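Local coordinates for metallo-beta-lactamase domain-containing protein (Thermotoga maritima, PDB 3H3E) that is of unknown function but binds zinc and belongs to the metallo-beta-lactamase superfamily, so that it is probably a metal-dependent hydrolase or, less surely, a transferase, at residues N137-V142 and I188-A193; F147-N152 and R156-E161; K222-L227 and D244-E249. The protein carries 2 engineered substitutions. One frame throughout, in Å; residues are numbered along the deposited sequence.

Interaction 1 of 3, residues N137-V142 and I188-A193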
loop_
_atom_site.group_PDB
_atom_site.type_symbol
_atom_site.label_atom_id
_atom_site.label_comp_id
_atom_site.label_asym_id
_atom_site.label_seq_id
_atom_site.Cartn_x
_atom_site.Cartn_y
_atom_site.Cartn_z
ATOM N N ASN A 137 5.426 -8.626 11.060
ATOM C CA ASN A 137 6.066 -9.837 11.519
ATOM C C ASN A 137 5.765 -10.959 10.538
ATOM O O ASN A 137 4.606 -11.267 10.277
ATOM C CB ASN A 137 5.530 -10.174 12.915
ATOM C CG ASN A 137 6.110 -11.462 13.486
ATOM O OD1 ASN A 137 6.731 -12.257 12.785
ATOM N ND2 ASN A 137 5.882 -11.677 14.771
ATOM N N LEU A 138 6.809 -11.579 10.002
ATOM C CA LEU A 138 6.637 -12.616 8.983
ATOM C C LEU A 138 6.098 -13.958 9.493
ATOM O O LEU A 138 5.715 -14.811 8.695
ATOM C CB LEU A 138 7.948 -12.838 8.246
ATOM C CG LEU A 138 8.310 -11.728 7.267
ATOM C CD1 LEU A 138 9.782 -11.754 6.987
ATOM C CD2 LEU A 138 7.503 -11.848 5.986
ATOM N N ARG A 139 6.071 -14.138 10.811
ATOM C CA ARG A 139 5.644 -15.400 11.420
ATOM C C ARG A 139 6.091 -16.661 10.679
ATOM O O ARG A 139 5.289 -17.572 10.452
ATOM C CB ARG A 139 4.134 -15.410 11.611
ATOM C CG ARG A 139 3.675 -14.404 12.633
ATOM C CD ARG A 139 2.207 -14.090 12.516
ATOM N NE ARG A 139 1.854 -12.989 13.400
ATOM C CZ ARG A 139 1.714 -11.734 13.004
ATOM N NH1 ARG A 139 1.882 -11.416 11.725
ATOM N NH2 ARG A 139 1.403 -10.800 13.889
ATOM N N GLY A 140 7.371 -16.716 10.310
ATOM C CA GLY A 140 7.916 -17.880 9.636
ATOM C C GLY A 140 7.791 -17.878 8.120
ATOM O O GLY A 140 8.411 -18.703 7.458
ATOM N N LYS A 141 6.988 -16.964 7.570
ATOM C CA LYS A 141 6.872 -16.799 6.116
ATOM C C LYS A 141 7.943 -15.857 5.593
ATOM O O LYS A 141 8.519 -15.087 6.349
ATOM C CB LYS A 141 5.487 -16.282 5.722
ATOM C CG LYS A 141 4.361 -17.299 5.954
ATOM C CD LYS A 141 2.990 -16.688 5.691
ATOM C CE LYS A 141 2.889 -16.114 4.275
ATOM N NZ LYS A 141 1.786 -15.108 4.114
ATOM N N VAL A 142 8.223 -15.937 4.301
ATOM C CA VAL A 142 9.183 -15.046 3.662
ATOM C C VAL A 142 8.591 -14.574 2.342
ATOM O O VAL A 142 7.850 -15.317 1.696
ATOM C CB VAL A 142 10.520 -15.744 3.403
ATOM C CG1 VAL A 142 11.060 -16.336 4.684
ATOM C CG2 VAL A 142 10.368 -16.820 2.341
ATOM N N ILE A 188 0.242 -8.645 8.108
ATOM C CA ILE A 188 -0.021 -7.235 8.264
ATOM C C ILE A 188 -1.246 -7.040 9.130
ATOM O O ILE A 188 -1.244 -6.217 10.033
ATOM C CB ILE A 188 -0.169 -6.556 6.895
ATOM C CG1 ILE A 188 1.217 -6.447 6.236
ATOM C CG2 ILE A 188 -0.832 -5.214 7.034
ATOM C CD1 ILE A 188 1.218 -5.969 4.801
ATOM N N LEU A 189 -2.286 -7.826 8.880
ATOM C CA LEU A 189 -3.541 -7.668 9.620
ATOM C C LEU A 189 -3.418 -8.138 11.057
ATOM O O LEU A 189 -3.947 -7.519 11.964
ATOM C CB LEU A 189 -4.675 -8.412 8.921
ATOM C CG LEU A 189 -5.116 -7.842 7.566
ATOM C CD1 LEU A 189 -6.303 -8.606 7.051
ATOM C CD2 LEU A 189 -5.463 -6.388 7.710
ATOM N N LEU A 190 -2.709 -9.241 11.253
ATOM C CA LEU A 190 -2.443 -9.765 12.577
ATOM C C LEU A 190 -1.611 -8.779 13.380
ATOM O O LEU A 190 -1.842 -8.589 14.569
ATOM C CB LEU A 190 -1.718 -11.106 12.475
ATOM C CG LEU A 190 -2.443 -12.253 11.765
ATOM C CD1 LEU A 190 -1.470 -13.352 11.343
ATOM C CD2 LEU A 190 -3.517 -12.814 12.671
ATOM N N ASP A 191 -0.634 -8.146 12.744
ATOM C CA ASP A 191 0.140 -7.133 13.450
ATOM C C ASP A 191 -0.786 -6.019 13.925
ATOM O O ASP A 191 -0.670 -5.541 15.047
ATOM C CB ASP A 191 1.270 -6.581 12.585
ATOM C CG ASP A 191 2.573 -7.361 12.750
ATOM O OD1 ASP A 191 2.518 -8.551 13.130
ATOM O OD2 ASP A 191 3.659 -6.786 12.502
ATOM N N ILE A 192 -1.716 -5.621 13.063
ATOM C CA ILE A 192 -2.703 -4.600 13.393
ATOM C C ILE A 192 -3.616 -5.063 14.531
ATOM O O ILE A 192 -3.798 -4.369 15.517
ATOM C CB ILE A 192 -3.513 -4.253 12.149
ATOM C CG1 ILE A 192 -2.595 -3.589 11.125
ATOM C CG2 ILE A 192 -4.657 -3.362 12.492
ATOM C CD1 ILE A 192 -3.245 -3.338 9.820
ATOM N N ALA A 193 -4.159 -6.262 14.382
ATOM C CA ALA A 193 -4.943 -6.937 15.411
ATOM C C ALA A 193 -4.314 -6.988 16.821
ATOM O O ALA A 193 -5.031 -6.968 17.833
ATOM C CB ALA A 193 -5.245 -8.337 14.943
HETATM O O HOH W 1 4.133 -9.490 15.924
#

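Interaction 2 of 3, residues F147-N152 and R156-E161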
loop_
_atom_site.group_PDB
_atom_site.type_symbol
_atom_site.label_atom_id
_atom_site.label_comp_id
_atom_site.label_asym_id
_atom_site.label_seq_id
_atom_site.Cartn_x
_atom_site.Cartn_y
_atom_site.Cartn_z
ATOM N N PHE A 147 13.048 -11.053 -5.116
ATOM C CA PHE A 147 13.458 -9.720 -4.714
ATOM C C PHE A 147 14.824 -9.651 -4.026
ATOM O O PHE A 147 15.151 -10.474 -3.177
ATOM C CB PHE A 147 12.375 -9.092 -3.842
ATOM C CG PHE A 147 11.065 -8.947 -4.541
ATOM C CD1 PHE A 147 10.928 -8.056 -5.596
ATOM C CD2 PHE A 147 9.970 -9.699 -4.156
ATOM C CE1 PHE A 147 9.725 -7.924 -6.257
ATOM C CE2 PHE A 147 8.763 -9.577 -4.817
ATOM C CZ PHE A 147 8.640 -8.689 -5.867
ATOM N N PHE A 148 15.620 -8.660 -4.415
ATOM C CA PHE A 148 16.890 -8.412 -3.759
ATOM C C PHE A 148 17.005 -6.963 -3.354
ATOM O O PHE A 148 16.232 -6.120 -3.794
ATOM C CB PHE A 148 18.039 -8.776 -4.678
ATOM C CG PHE A 148 18.094 -10.215 -5.008
ATOM C CD1 PHE A 148 18.965 -11.056 -4.343
ATOM C CD2 PHE A 148 17.262 -10.743 -5.963
ATOM C CE1 PHE A 148 19.010 -12.383 -4.638
ATOM C CE2 PHE A 148 17.309 -12.080 -6.257
ATOM C CZ PHE A 148 18.181 -12.895 -5.594
ATOM N N VAL A 149 17.978 -6.678 -2.506
ATOM C CA VAL A 149 18.232 -5.309 -2.096
ATOM C C VAL A 149 19.743 -5.116 -1.947
ATOM O O VAL A 149 20.470 -6.064 -1.699
ATOM C CB VAL A 149 17.440 -4.954 -0.811
ATOM C CG1 VAL A 149 18.048 -5.617 0.395
ATOM C CG2 VAL A 149 17.376 -3.462 -0.622
ATOM N N GLU A 150 20.216 -3.898 -2.157
ATOM C CA GLU A 150 21.646 -3.626 -2.130
ATOM C C GLU A 150 21.924 -2.490 -1.181
ATOM O O GLU A 150 21.480 -1.366 -1.396
ATOM C CB GLU A 150 22.178 -3.274 -3.521
ATOM C CG GLU A 150 22.257 -4.454 -4.493
ATOM C CD GLU A 150 23.220 -4.205 -5.646
ATOM O OE1 GLU A 150 23.689 -3.050 -5.786
ATOM O OE2 GLU A 150 23.510 -5.156 -6.410
ATOM N N ARG A 151 22.653 -2.795 -0.119
ATOM C CA ARG A 151 23.095 -1.783 0.826
ATOM C C ARG A 151 24.621 -1.724 0.801
ATOM O O ARG A 151 25.292 -2.634 1.299
ATOM C CB ARG A 151 22.569 -2.101 2.232
ATOM C CG ARG A 151 22.795 -0.997 3.258
ATOM C CD ARG A 151 21.980 -1.241 4.525
ATOM N NE ARG A 151 22.554 -0.560 5.684
ATOM C CZ ARG A 151 23.409 -1.120 6.540
ATOM N NH1 ARG A 151 23.790 -2.382 6.373
ATOM N NH2 ARG A 151 23.884 -0.421 7.564
ATOM N N ASN A 152 25.154 -0.665 0.190
ATOM C CA ASN A 152 26.602 -0.450 0.076
ATOM C C ASN A 152 27.280 -1.227 -1.061
ATOM O O ASN A 152 28.507 -1.318 -1.112
ATOM C CB ASN A 152 27.315 -0.753 1.403
ATOM C CG ASN A 152 26.976 0.247 2.497
ATOM O OD1 ASN A 152 26.938 1.461 2.262
ATOM N ND2 ASN A 152 26.741 -0.261 3.708
ATOM N N ARG A 156 21.846 -8.476 -0.926
ATOM C CA ARG A 156 21.174 -9.464 -0.093
ATOM C C ARG A 156 19.776 -9.726 -0.636
ATOM O O ARG A 156 19.297 -9.019 -1.512
ATOM C CB ARG A 156 21.071 -8.962 1.351
ATOM C CG ARG A 156 22.401 -8.682 2.032
ATOM C CD ARG A 156 23.155 -9.970 2.318
ATOM N NE ARG A 156 24.465 -9.723 2.920
ATOM C CZ ARG A 156 25.588 -9.524 2.233
ATOM N NH1 ARG A 156 25.587 -9.539 0.904
ATOM N NH2 ARG A 156 26.719 -9.303 2.881
ATOM N N LYS A 157 19.117 -10.743 -0.109
ATOM C CA LYS A 157 17.710 -10.965 -0.406
ATOM C C LYS A 157 16.894 -9.869 0.289
ATOM O O LYS A 157 17.311 -9.342 1.313
ATOM C CB LYS A 157 17.304 -12.359 0.072
ATOM C CG LYS A 157 16.083 -12.920 -0.603
ATOM C CD LYS A 157 16.372 -13.569 -1.953
ATOM C CE LYS A 157 15.046 -13.832 -2.677
ATOM N NZ LYS A 157 15.180 -14.524 -3.986
ATOM N N ASP A 158 15.744 -9.506 -0.267
ATOM C CA ASP A 158 14.976 -8.371 0.260
ATOM C C ASP A 158 13.812 -8.848 1.121
ATOM O O ASP A 158 12.923 -9.551 0.623
ATOM C CB ASP A 158 14.443 -7.518 -0.899
ATOM C CG ASP A 158 13.898 -6.169 -0.446
ATOM O OD1 ASP A 158 13.894 -5.879 0.765
ATOM O OD2 ASP A 158 13.464 -5.390 -1.315
ATOM N N LEU A 159 13.811 -8.469 2.402
ATOM C CA LEU A 159 12.729 -8.851 3.315
ATOM C C LEU A 159 11.741 -7.706 3.547
ATOM O O LEU A 159 10.769 -7.835 4.294
ATOM C CB LEU A 159 13.280 -9.353 4.650
ATOM C CG LEU A 159 14.257 -10.543 4.690
ATOM C CD1 LEU A 159 14.052 -11.270 5.993
ATOM C CD2 LEU A 159 14.085 -11.515 3.541
ATOM N N PHE A 160 12.007 -6.584 2.898
ATOM C CA PHE A 160 11.115 -5.440 2.928
ATOM C C PHE A 160 10.990 -4.816 4.303
ATOM O O PHE A 160 9.899 -4.524 4.781
ATOM C CB PHE A 160 9.770 -5.797 2.311
ATOM C CG PHE A 160 9.869 -6.124 0.860
ATOM C CD1 PHE A 160 10.163 -7.407 0.447
ATOM C CD2 PHE A 160 9.723 -5.141 -0.097
ATOM C CE1 PHE A 160 10.284 -7.709 -0.911
ATOM C CE2 PHE A 160 9.839 -5.437 -1.455
ATOM C CZ PHE A 160 10.115 -6.713 -1.858
ATOM N N GLU A 161 12.143 -4.588 4.916
ATOM C CA GLU A 161 12.217 -3.904 6.192
ATOM C C GLU A 161 11.708 -2.473 6.054
ATOM O O GLU A 161 11.545 -1.762 7.053
ATOM C CB GLU A 161 13.657 -3.893 6.692
ATOM C CG GLU A 161 14.316 -5.247 6.765
ATOM C CD GLU A 161 13.902 -6.035 7.987
ATOM O OE1 GLU A 161 12.959 -5.610 8.695
ATOM O OE2 GLU A 161 14.523 -7.091 8.241
HETATM O O HOH W 2 13.407 -5.741 -4.017
#

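Interaction 3 of 3, residues K222-L227 and D244-E249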
loop_
_atom_site.group_PDB
_atom_site.type_symbol
_atom_site.label_atom_id
_atom_site.label_comp_id
_atom_site.label_asym_id
_atom_site.label_seq_id
_atom_site.Cartn_x
_atom_site.Cartn_y
_atom_site.Cartn_z
ATOM N N LYS A 222 -8.927 -16.888 4.823
ATOM C CA LYS A 222 -9.313 -17.421 6.120
ATOM C C LYS A 222 -8.997 -16.414 7.221
ATOM O O LYS A 222 -9.820 -16.202 8.110
ATOM C CB LYS A 222 -8.614 -18.758 6.371
ATOM C CG LYS A 222 -8.999 -19.476 7.654
ATOM C CD LYS A 222 -7.919 -20.499 8.055
ATOM C CE LYS A 222 -8.294 -21.335 9.292
ATOM N NZ LYS A 222 -9.070 -22.587 8.962
ATOM N N ALA A 223 -7.827 -15.772 7.150
ATOM C CA ALA A 223 -7.451 -14.763 8.153
ATOM C C ALA A 223 -8.360 -13.543 8.101
ATOM O O ALA A 223 -8.762 -13.024 9.137
ATOM C CB ALA A 223 -5.995 -14.334 7.997
ATOM N N PHE A 224 -8.672 -13.073 6.898
ATOM C CA PHE A 224 -9.622 -11.976 6.756
ATOM C C PHE A 224 -10.923 -12.343 7.468
ATOM O O PHE A 224 -11.465 -11.559 8.246
ATOM C CB PHE A 224 -9.895 -11.685 5.287
ATOM C CG PHE A 224 -8.891 -10.753 4.637
ATOM C CD1 PHE A 224 -7.643 -11.198 4.271
ATOM C CD2 PHE A 224 -9.224 -9.436 4.361
ATOM C CE1 PHE A 224 -6.739 -10.348 3.660
ATOM C CE2 PHE A 224 -8.322 -8.578 3.748
ATOM C CZ PHE A 224 -7.081 -9.033 3.396
ATOM N N ASN A 225 -11.418 -13.550 7.218
ATOM C CA ASN A 225 -12.651 -13.995 7.857
ATOM C C ASN A 225 -12.527 -14.079 9.365
ATOM O O ASN A 225 -13.344 -13.525 10.094
ATOM C CB ASN A 225 -13.091 -15.340 7.289
ATOM C CG ASN A 225 -13.643 -15.215 5.889
ATOM O OD1 ASN A 225 -14.087 -14.138 5.478
ATOM N ND2 ASN A 225 -13.620 -16.310 5.145
ATOM N N GLU A 226 -11.496 -14.780 9.821
ATOM C CA GLU A 226 -11.226 -14.943 11.242
ATOM C C GLU A 226 -11.195 -13.609 11.977
ATOM O O GLU A 226 -11.646 -13.515 13.131
ATOM C CB GLU A 226 -9.882 -15.639 11.450
ATOM C CG GLU A 226 -9.780 -17.028 10.865
ATOM C CD GLU A 226 -10.524 -18.065 11.665
ATOM O OE1 GLU A 226 -11.016 -17.738 12.770
ATOM O OE2 GLU A 226 -10.617 -19.215 11.187
ATOM N N LEU A 227 -10.644 -12.585 11.321
ATOM C CA LEU A 227 -10.478 -11.284 11.973
ATOM C C LEU A 227 -11.714 -10.415 11.825
ATOM O O LEU A 227 -11.744 -9.292 12.308
ATOM C CB LEU A 227 -9.239 -10.548 11.459
ATOM C CG LEU A 227 -7.845 -11.168 11.710
ATOM C CD1 LEU A 227 -6.771 -10.376 10.995
ATOM C CD2 LEU A 227 -7.491 -11.264 13.186
ATOM N N ASP A 244 -10.671 -13.919 -7.350
ATOM C CA ASP A 244 -11.733 -14.906 -7.543
ATOM C C ASP A 244 -11.904 -15.738 -6.283
ATOM O O ASP A 244 -13.026 -16.044 -5.880
ATOM C CB ASP A 244 -11.454 -15.820 -8.748
ATOM C CG ASP A 244 -11.790 -15.166 -10.086
ATOM O OD1 ASP A 244 -12.306 -14.024 -10.102
ATOM O OD2 ASP A 244 -11.531 -15.805 -11.128
ATOM N N ILE A 245 -10.789 -16.105 -5.659
ATOM C CA ILE A 245 -10.840 -16.853 -4.401
ATOM C C ILE A 245 -11.476 -16.028 -3.279
ATOM O O ILE A 245 -12.309 -16.540 -2.530
ATOM C CB ILE A 245 -9.447 -17.347 -3.971
ATOM C CG1 ILE A 245 -8.940 -18.412 -4.954
ATOM C CG2 ILE A 245 -9.484 -17.874 -2.548
ATOM C CD1 ILE A 245 -7.506 -18.840 -4.717
ATOM N N PHE A 246 -11.093 -14.753 -3.174
ATOM C CA PHE A 246 -11.746 -13.830 -2.242
ATOM C C PHE A 246 -13.249 -13.804 -2.500
ATOM O O PHE A 246 -14.035 -13.946 -1.575
ATOM C CB PHE A 246 -11.183 -12.402 -2.344
ATOM C CG PHE A 246 -10.067 -12.096 -1.375
ATOM C CD1 PHE A 246 -10.325 -11.438 -0.185
ATOM C CD2 PHE A 246 -8.752 -12.432 -1.670
ATOM C CE1 PHE A 246 -9.295 -11.143 0.710
ATOM C CE2 PHE A 246 -7.718 -12.141 -0.783
ATOM C CZ PHE A 246 -7.994 -11.496 0.406
ATOM N N LYS A 247 -13.656 -13.626 -3.752
ATOM C CA LYS A 247 -15.087 -13.543 -4.059
ATOM C C LYS A 247 -15.873 -14.796 -3.646
ATOM O O LYS A 247 -17.046 -14.701 -3.277
ATOM C CB LYS A 247 -15.345 -13.201 -5.533
ATOM C CG LYS A 247 -14.837 -11.819 -5.974
ATOM C CD LYS A 247 -15.686 -11.240 -7.108
ATOM C CE LYS A 247 -15.132 -9.924 -7.677
ATOM N NZ LYS A 247 -14.441 -10.097 -9.000
ATOM N N ARG A 248 -15.228 -15.960 -3.680
ATOM C CA ARG A 248 -15.936 -17.210 -3.406
ATOM C C ARG A 248 -15.775 -17.724 -1.977
ATOM O O ARG A 248 -16.472 -18.655 -1.580
ATOM C CB ARG A 248 -15.546 -18.312 -4.409
ATOM C CG ARG A 248 -14.384 -19.182 -3.953
ATOM C CD ARG A 248 -14.409 -20.581 -4.566
ATOM N NE ARG A 248 -13.219 -21.346 -4.189
ATOM C CZ ARG A 248 -12.217 -21.645 -5.016
ATOM N NH1 ARG A 248 -12.258 -21.260 -6.287
ATOM N NH2 ARG A 248 -11.174 -22.339 -4.573
ATOM N N GLU A 249 -14.870 -17.136 -1.202
ATOM C CA GLU A 249 -14.612 -17.637 0.150
ATOM C C GLU A 249 -14.662 -16.577 1.249
ATOM O O GLU A 249 -14.832 -16.892 2.425
ATOM C CB GLU A 249 -13.283 -18.378 0.188
ATOM C CG GLU A 249 -13.324 -19.691 -0.566
ATOM C CD GLU A 249 -12.054 -20.486 -0.408
ATOM O OE1 GLU A 249 -11.205 -20.075 0.411
ATOM O OE2 GLU A 249 -11.904 -21.518 -1.099
#

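Interaction 1 of 3, residues N137-V142 and I188-A193
Asp191, on helix 185-193 of this metallo-beta-lactamase fold, holds the loop 137-142 with both oxygens of its carboxylate. OD1 forms a salt bridge with Arg139, 2.6 Å from NH2; the nitrogen comes in nearly along the C-O axis, but the oxygen is tilted out of the guanidinium plane and the bond is bent (132°). OD2 accepts the backbone N of Asn137 at 2.9 Å, approached from above the carboxylate plane. A short acid suits this position because its two oxygens can serve a charged side chain and a main-chain amide together. Leu190, one residue earlier on the helix, lays its CB over one face of the guanidinium, 3.4 Å from Arg139 NH2, while CB of Asn137 lies over the opposite face. The arginine reaches this slot because its chain runs extended from CG to NE.

Behind this first shell, the loop is shaped by a type I' turn from Leu138 to Lys141, with Gly140 at a positive phi that suits glycine. Asn187 binds NH1 of Arg139, and Lys141 forms a salt bridge with Asp186, adding two more ties to the helix. Asn137 completes an Asx turn, its OD1 accepting Arg139 N at 2.8 Å.

Interaction 2 of 3, residues F147-N152 and R156-E161
Asp158 OD2, on a side chain packed against Phe148 and Val149, is gripped by Lys96, which forms a salt bridge with it, and lies 2.7 Å from a water that also sits close to Phe148 O. The other oxygen, OD1, accepts the backbone N of Phe160 at 2.9 Å and closes an Asx turn where the chain leaves its strand. With CG anti to the backbone N (chi1 -168°), the carboxylate lies alongside Val149, whose CB is 3.8 Å from Asp158 CG. An aspartate suits this buried place, being short enough to turn back on its own backbone while still facing a lysine.

The main chains form a beta hairpin of strands 147-150 and 155-157, at the margin of a small antiparallel sheet in which 95-98 flanks 147-150 on its other side. Val149 and Arg156 are a hydrogen-bonded pair, with Val149 N 2.9 Å from Arg156 O and the return bond equally long. Past the strand end, a single further bond runs from Asp158 N to Phe147 O. Arg156 turns its charged end to Glu154.

Lys157 is bent at chi2 (83°), which carries its CD over the face of the Phe148 ring in a CH-pi contact, 4.3 Å from the centroid; a lysine suits the place because its methylenes can lie on the ring while the ammonium end stays at the surface. Beyond, Phe160 points its edge at the face of Phe147 in a T-shaped pair, planes at 85° and CZ 3.6 Å from Phe147 CG. Phe160 also stacks on the zinc ligand His182, and the Phe147 ring meets both His182 and His71.

Interaction 3 of 3, residues K222-L227 and D244-E249
Phe224 and Phe246 bring together helices 214-226 and 240-249, the connecting helices of two successive beta-alpha-beta crossovers in a mixed sheet: the first leads from strand 200-204 to 231-235, the second from 231-235 to 253-254. The apolar part of the contact is a T-shaped aromatic pair. Phe246 directs its edge at the face of Phe224, with planes at 83° and centroids 5.0 Å apart. CE1 of Phe246 stands over the centre of the Phe224 ring, 3.8 Å above its plane, and the neighbouring CZ is 3.7 Å from Phe224 CE1. Both rings are buried and rest on Val232 of the intervening strand, so they pack between the helices and the sheet; Val221 lies against Phe246, and Ile185 and Leu189 of helix 185-193 against Phe224. Phenylalanine suits both places, being wholly apolar and large enough to reach across between the helices and touch the strand.

The polar part is carried by Asn225, the next residue along its helix, which reaches the end of helix 240-249. Its amide can give and accept at once: OD1 takes the backbone N of Leu251, just beyond the second helix, while ND2 serves the helix's last carbonyl. The Asn225 ND2 to Glu249 O bond is 3.0 Å long with an N-H...O angle of 161°, and the acceptor lies in the asparagine's amide plane.

How the interactions relate
Interaction 2 falls, in sequence, between the two segments of interaction 1, and interaction 3 follows both. Helix 185-193 joins the first and third: their centres are about 17 Å apart, and they touch where Leu189 CB meets Leu227 CD1 at 3.5 Å. One side of this helix thus holds the 137-142 loop, while Leu189 packs toward helix 214-226 and the mixed sheet. Interactions 1 and 2 have centres about 19 Å and nearest atoms about 4 Å apart. Interaction 3 lies about 31 Å from interaction 2, centre to centre. The three thus lead from the zinc site, via helix 185-193, to helices on the mixed sheet; only interaction 2 is placed to shape the metal surroundings directly.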